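Local coordinates for tail protein, 43 kDa (Neisseria meningitidis MC58, PDB 3D37) that is of unknown function but is probably a structural component of a phage-like tail baseplate, at residues 93-98 with 150-155; 127-132 with 171-176. All blocks are in the same frame, centred on the assembly; numbering follows the deposited sequence.

Interaction 1 of 2, residues 93-98 with 150-155; sequences DLAGFL and TVWQAL
Leu98, near the middle of the short helix 95-100, packs its isobutyl group against the first turn of helix 151-161, where a capping box formed by Thr150 and Gln153 starts the helix. Its CG lies anti to the carbonyl carbon (chi1 -52°), and from there Leu98 CD1 meets Val151 CG1 at 3.7 Å and Leu155 CD2 at 3.9 Å. The same residue's CB comes up to the edge of the Trp152 indole, in the ring plane, 3.7 Å from CE3. One turn earlier, Ala95 lays its CB over a face of the six-membered ring of Trp152, 4.1 Å from its centroid, a CH-pi contact for which a lone methyl is small enough. Pro166 and Leu168 of strand 165-168 also pack on the indole. Toward the polar edge, Trp152 N donates to Leu98 O across 3.2 Å; the bond is straight at hydrogen, but the donor stands above the carbonyl plane. Thr150 suits the N-cap because its short side chain lets Thr150 OG1 accept from Gln153 N at 2.8 Å. In the reciprocal half of the box, Thr150 N donates to Gln153 OE1 at 3.0 Å, in the carbonyl plane and on a lone pair.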
loop_
_atom_site.group_PDB
_atom_site.type_symbol
_atom_site.label_atom_id
_atom_site.label_comp_id
_atom_site.label_asym_id
_atom_site.label_seq_id
_atom_site.Cartn_x
_atom_site.Cartn_y
_atom_site.Cartn_z
ATOM N N ASP A 93 3.430 17.015 29.829
ATOM C CA ASP A 93 4.231 17.542 30.963
ATOM C C ASP A 93 3.351 18.323 31.968
ATOM O O ASP A 93 2.142 18.407 31.799
ATOM C CB ASP A 93 5.456 18.356 30.474
ATOM C CG ASP A 93 5.082 19.711 29.928
ATOM O OD1 ASP A 93 3.898 20.108 30.023
ATOM O OD2 ASP A 93 5.950 20.367 29.325
ATOM N N LEU A 94 3.966 18.875 33.020
ATOM C CA LEU A 94 3.202 19.462 34.112
ATOM C C LEU A 94 2.515 20.767 33.713
ATOM O O LEU A 94 1.628 21.237 34.424
ATOM C CB LEU A 94 4.083 19.660 35.356
ATOM C CG LEU A 94 4.824 18.455 35.940
ATOM C CD1 LEU A 94 5.726 18.911 37.138
ATOM C CD2 LEU A 94 3.864 17.368 36.360
ATOM N N ALA A 95 2.919 21.355 32.579
ATOM C CA ALA A 95 2.200 22.499 32.015
ATOM C C ALA A 95 0.794 22.135 31.694
ATOM O O ALA A 95 0.005 22.993 31.622
ATOM C CB ALA A 95 2.893 23.020 30.753
ATOM N N GLY A 96 0.486 20.859 31.431
ATOM C CA GLY A 96 -0.891 20.406 31.253
ATOM C C GLY A 96 -1.883 20.878 32.318
ATOM O O GLY A 96 -2.974 21.250 31.986
ATOM N N PHE A 97 -1.503 20.842 33.596
ATOM C CA PHE A 97 -2.275 21.473 34.657
ATOM C C PHE A 97 -2.565 22.970 34.428
ATOM O O PHE A 97 -3.697 23.426 34.542
ATOM C CB PHE A 97 -1.533 21.369 35.995
ATOM C CG PHE A 97 -1.461 19.969 36.550
ATOM C CD1 PHE A 97 -2.622 19.326 37.002
ATOM C CD2 PHE A 97 -0.221 19.309 36.646
ATOM C CE1 PHE A 97 -2.560 18.047 37.531
ATOM C CE2 PHE A 97 -0.143 18.025 37.168
ATOM C CZ PHE A 97 -1.320 17.389 37.627
ATOM N N LEU A 98 -1.526 23.739 34.124
ATOM C CA LEU A 98 -1.682 25.184 33.901
ATOM C C LEU A 98 -2.493 25.497 32.638
ATOM O O LEU A 98 -3.278 26.422 32.629
ATOM C CB LEU A 98 -0.303 25.832 33.839
ATOM C CG LEU A 98 0.631 25.513 35.025
ATOM C CD1 LEU A 98 1.565 26.664 35.349
ATOM C CD2 LEU A 98 -0.165 25.133 36.253
ATOM N N THR A 150 -6.318 30.748 31.473
ATOM C CA THR A 150 -5.740 29.602 32.027
ATOM C C THR A 150 -4.528 30.117 32.742
ATOM O O THR A 150 -4.030 31.184 32.446
ATOM C CB THR A 150 -5.328 28.583 30.888
ATOM O OG1 THR A 150 -4.285 29.140 30.054
ATOM C CG2 THR A 150 -6.545 28.182 30.022
ATOM N N VAL A 151 -4.016 29.348 33.672
ATOM C CA VAL A 151 -2.738 29.705 34.294
ATOM C C VAL A 151 -1.637 29.952 33.216
ATOM O O VAL A 151 -0.837 30.919 33.322
ATOM C CB VAL A 151 -2.311 28.639 35.331
ATOM C CG1 VAL A 151 -1.090 29.103 36.115
ATOM C CG2 VAL A 151 -3.467 28.323 36.292
ATOM N N TRP A 152 -1.608 29.065 32.203
ATOM C CA TRP A 152 -0.668 29.136 31.091
ATOM C C TRP A 152 -0.781 30.434 30.288
ATOM O O TRP A 152 0.198 31.126 30.129
ATOM C CB TRP A 152 -0.752 27.919 30.141
ATOM C CG TRP A 152 0.527 27.816 29.435
ATOM C CD1 TRP A 152 0.806 28.242 28.148
ATOM C CD2 TRP A 152 1.761 27.423 30.000
ATOM N NE1 TRP A 152 2.140 28.105 27.892
ATOM C CE2 TRP A 152 2.755 27.583 28.990
ATOM C CE3 TRP A 152 2.128 26.874 31.237
ATOM C CZ2 TRP A 152 4.078 27.226 29.182
ATOM C CZ3 TRP A 152 3.436 26.536 31.436
ATOM C CH2 TRP A 152 4.407 26.690 30.416
ATOM N N GLN A 153 -1.959 30.737 29.780
ATOM C CA GLN A 153 -2.223 32.034 29.131
ATOM C C GLN A 153 -1.765 33.212 29.940
ATOM O O GLN A 153 -1.123 34.119 29.402
ATOM C CB GLN A 153 -3.701 32.213 28.879
ATOM C CG GLN A 153 -4.172 31.466 27.689
ATOM C CD GLN A 153 -5.689 31.473 27.565
ATOM O OE1 GLN A 153 -6.394 31.437 28.568
ATOM N NE2 GLN A 153 -6.194 31.472 26.329
ATOM N N ALA A 154 -2.065 33.184 31.242
ATOM C CA ALA A 154 -1.719 34.263 32.119
ATOM C C ALA A 154 -0.219 34.338 32.279
ATOM O O ALA A 154 0.380 35.421 32.342
ATOM C CB ALA A 154 -2.399 34.067 33.530
ATOM N N LEU A 155 0.398 33.177 32.368
ATOM C CA LEU A 155 1.815 33.127 32.552
ATOM C C LEU A 155 2.559 33.636 31.274
ATOM O O LEU A 155 3.621 34.276 31.370
ATOM C CB LEU A 155 2.189 31.680 32.846
ATOM C CG LEU A 155 3.460 31.265 33.537
ATOM C CD1 LEU A 155 3.654 32.022 34.809
ATOM C CD2 LEU A 155 3.248 29.792 33.801
#

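Interaction 2 of 2, residues 127-132 with 171-176; sequences IKAVVL and DGTLVV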
loop_
_atom_site.group_PDB
_atom_site.type_symbol
_atom_site.label_atom_id
_atom_site.label_comp_id
_atom_site.label_asym_id
_atom_site.label_seq_id
_atom_site.Cartn_x
_atom_site.Cartn_y
_atom_site.Cartn_z
ATOM N N ILE A 127 4.875 20.921 40.615
ATOM C CA ILE A 127 5.930 21.822 40.106
ATOM C C ILE A 127 6.762 22.280 41.330
ATOM O O ILE A 127 6.358 23.158 42.083
ATOM C CB ILE A 127 5.326 23.047 39.305
ATOM C CG1 ILE A 127 4.434 22.561 38.152
ATOM C CG2 ILE A 127 6.437 23.959 38.764
ATOM C CD1 ILE A 127 3.434 23.599 37.605
ATOM N N LYS A 128 7.931 21.675 41.507
ATOM C CA LYS A 128 8.697 21.796 42.742
ATOM C C LYS A 128 9.738 22.922 42.764
ATOM O O LYS A 128 10.317 23.175 43.823
ATOM C CB LYS A 128 9.396 20.476 43.055
ATOM C CG LYS A 128 8.499 19.363 43.558
ATOM C CD LYS A 128 9.256 18.049 43.597
ATOM C CE LYS A 128 8.369 16.901 44.127
ATOM N NZ LYS A 128 8.854 15.518 43.711
ATOM N N ALA A 129 9.991 23.583 41.629
ATOM C CA ALA A 129 10.794 24.816 41.603
ATOM C C ALA A 129 10.376 25.689 40.447
ATOM O O ALA A 129 9.963 25.186 39.389
ATOM C CB ALA A 129 12.282 24.526 41.508
ATOM N N VAL A 130 10.459 27.006 40.665
ATOM C CA VAL A 130 10.286 27.999 39.609
ATOM C C VAL A 130 11.591 28.818 39.503
ATOM O O VAL A 130 12.091 29.342 40.496
ATOM C CB VAL A 130 9.079 28.896 39.881
ATOM C CG1 VAL A 130 8.759 29.767 38.677
ATOM C CG2 VAL A 130 7.889 28.036 40.287
ATOM N N VAL A 131 12.112 28.931 38.295
ATOM C CA VAL A 131 13.420 29.498 38.036
ATOM C C VAL A 131 13.244 30.570 36.959
ATOM O O VAL A 131 12.261 30.543 36.173
ATOM C CB VAL A 131 14.418 28.355 37.643
ATOM C CG1 VAL A 131 15.574 28.836 36.756
ATOM C CG2 VAL A 131 14.972 27.674 38.909
ATOM N N LEU A 132 14.144 31.561 36.980
ATOM C CA LEU A 132 14.142 32.642 35.989
ATOM C C LEU A 132 15.347 32.338 35.126
ATOM O O LEU A 132 16.446 32.050 35.623
ATOM C CB LEU A 132 14.161 34.057 36.617
ATOM C CG LEU A 132 14.124 35.327 35.728
ATOM C CD1 LEU A 132 12.750 35.662 35.201
ATOM C CD2 LEU A 132 14.714 36.561 36.470
ATOM N N ASP A 171 13.075 18.095 34.365
ATOM C CA ASP A 171 12.804 17.663 35.734
ATOM C C ASP A 171 11.545 18.246 36.356
ATOM O O ASP A 171 11.356 18.068 37.526
ATOM C CB ASP A 171 14.012 17.914 36.677
ATOM C CG ASP A 171 14.270 19.383 36.969
ATOM O OD1 ASP A 171 13.559 20.283 36.456
ATOM O OD2 ASP A 171 15.274 19.616 37.690
ATOM N N GLY A 172 10.713 18.966 35.603
ATOM C CA GLY A 172 9.461 19.474 36.138
ATOM C C GLY A 172 9.513 20.913 36.697
ATOM O O GLY A 172 8.503 21.397 37.198
ATOM N N THR A 173 10.672 21.576 36.601
ATOM C CA THR A 173 10.814 23.010 36.993
ATOM C C THR A 173 10.159 23.892 35.943
ATOM O O THR A 173 10.354 23.697 34.740
ATOM C CB THR A 173 12.313 23.401 37.084
ATOM O OG1 THR A 173 12.994 22.507 37.951
ATOM C CG2 THR A 173 12.534 24.806 37.558
ATOM N N LEU A 174 9.351 24.851 36.406
ATOM C CA LEU A 174 8.802 25.866 35.554
ATOM C C LEU A 174 9.886 26.978 35.369
ATOM O O LEU A 174 10.490 27.441 36.355
ATOM C CB LEU A 174 7.529 26.403 36.181
ATOM C CG LEU A 174 6.816 27.560 35.481
ATOM C CD1 LEU A 174 6.349 27.206 34.051
ATOM C CD2 LEU A 174 5.653 28.034 36.381
ATOM N N VAL A 175 10.147 27.361 34.116
ATOM C CA VAL A 175 11.107 28.404 33.814
ATOM C C VAL A 175 10.304 29.532 33.209
ATOM O O VAL A 175 9.346 29.264 32.511
ATOM C CB VAL A 175 12.195 27.934 32.888
ATOM C CG1 VAL A 175 13.028 29.114 32.364
ATOM C CG2 VAL A 175 13.086 26.933 33.581
ATOM N N VAL A 176 10.590 30.784 33.609
ATOM C CA VAL A 176 10.225 31.971 32.790
ATOM C C VAL A 176 11.557 32.523 32.382
ATOM O O VAL A 176 12.494 32.625 33.200
ATOM C CB VAL A 176 9.313 33.016 33.459
ATOM C CG1 VAL A 176 9.210 34.252 32.580
ATOM C CG2 VAL A 176 7.904 32.473 33.623
#
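Val130 pairs with Leu174 in a short parallel beta ladder that also pairs Val131 with Val175 and Leu132 with Val176. Rungs alternate in face: Val130, Leu174, Leu132 and Val176 point to the side packed by helices 113-121 and 151-161, Val131 and Val175 to the other. The beta-branched valines favour extended backbone, while the longer leucines reach the helices. Leu174 has CG anti to its nitrogen (chi1 176°), which sends CD1 and CD2 toward Trp152, Leu155 and Ala121. Nearer the backbone, Leu174 CB meets Ile127 CG2 at 3.7 Å. Leu132, likewise extended at chi1, bends at chi2 (78°) and brings CD1 back to 3.6 Å from Val176 O. On the opposite face Thr173 turns its two branches to different tasks. Thr173 CG2 lies 3.2 Å from Ala129 O and also meets Val131 CB and CG2, whereas Thr173 OG1 donates a hydrogen bond to Asp171 OD1 at 2.7 Å. Thr173 N donates to that same oxygen in an Asx turn, and both donors approach from one face of the carboxylate. Gly172, between Asp171 and Thr173, has phi 94°, where a CB would jam against Asp171 O. Leu174 N to Ala129 O, Val131 N to Leu174 O (2.9 Å) and Val176 N to Val131 O complete the ladder. Backbone bonds therefore set the register, apolar packing binds one face to the helices, and the doubly gripped carboxylate oxygen fixes the turn leading into strand 174-177.

In the fold
Interactions 1 and 2 lie about 12 Å apart, centre to centre, within the region related to the second domain of gp44-like baseplate proteins. Their segments alternate along the chain: 93-98, 127-132, 150-155, then 171-176. Each contact thus ties an early piece to a later one, interaction 1 joining two helices and interaction 2 two strands of a three-stranded sheet ordered 130-133, 174-177, 165-168. They meet directly where Leu155 CD2 and Trp152 CZ3 pack on the methyls of Leu174, and where Leu94 CD1 touches Ile127. Helix 151-161 therefore lies against this sheet, and the two contacts share one apolar core that holds the domain's helices and strands together.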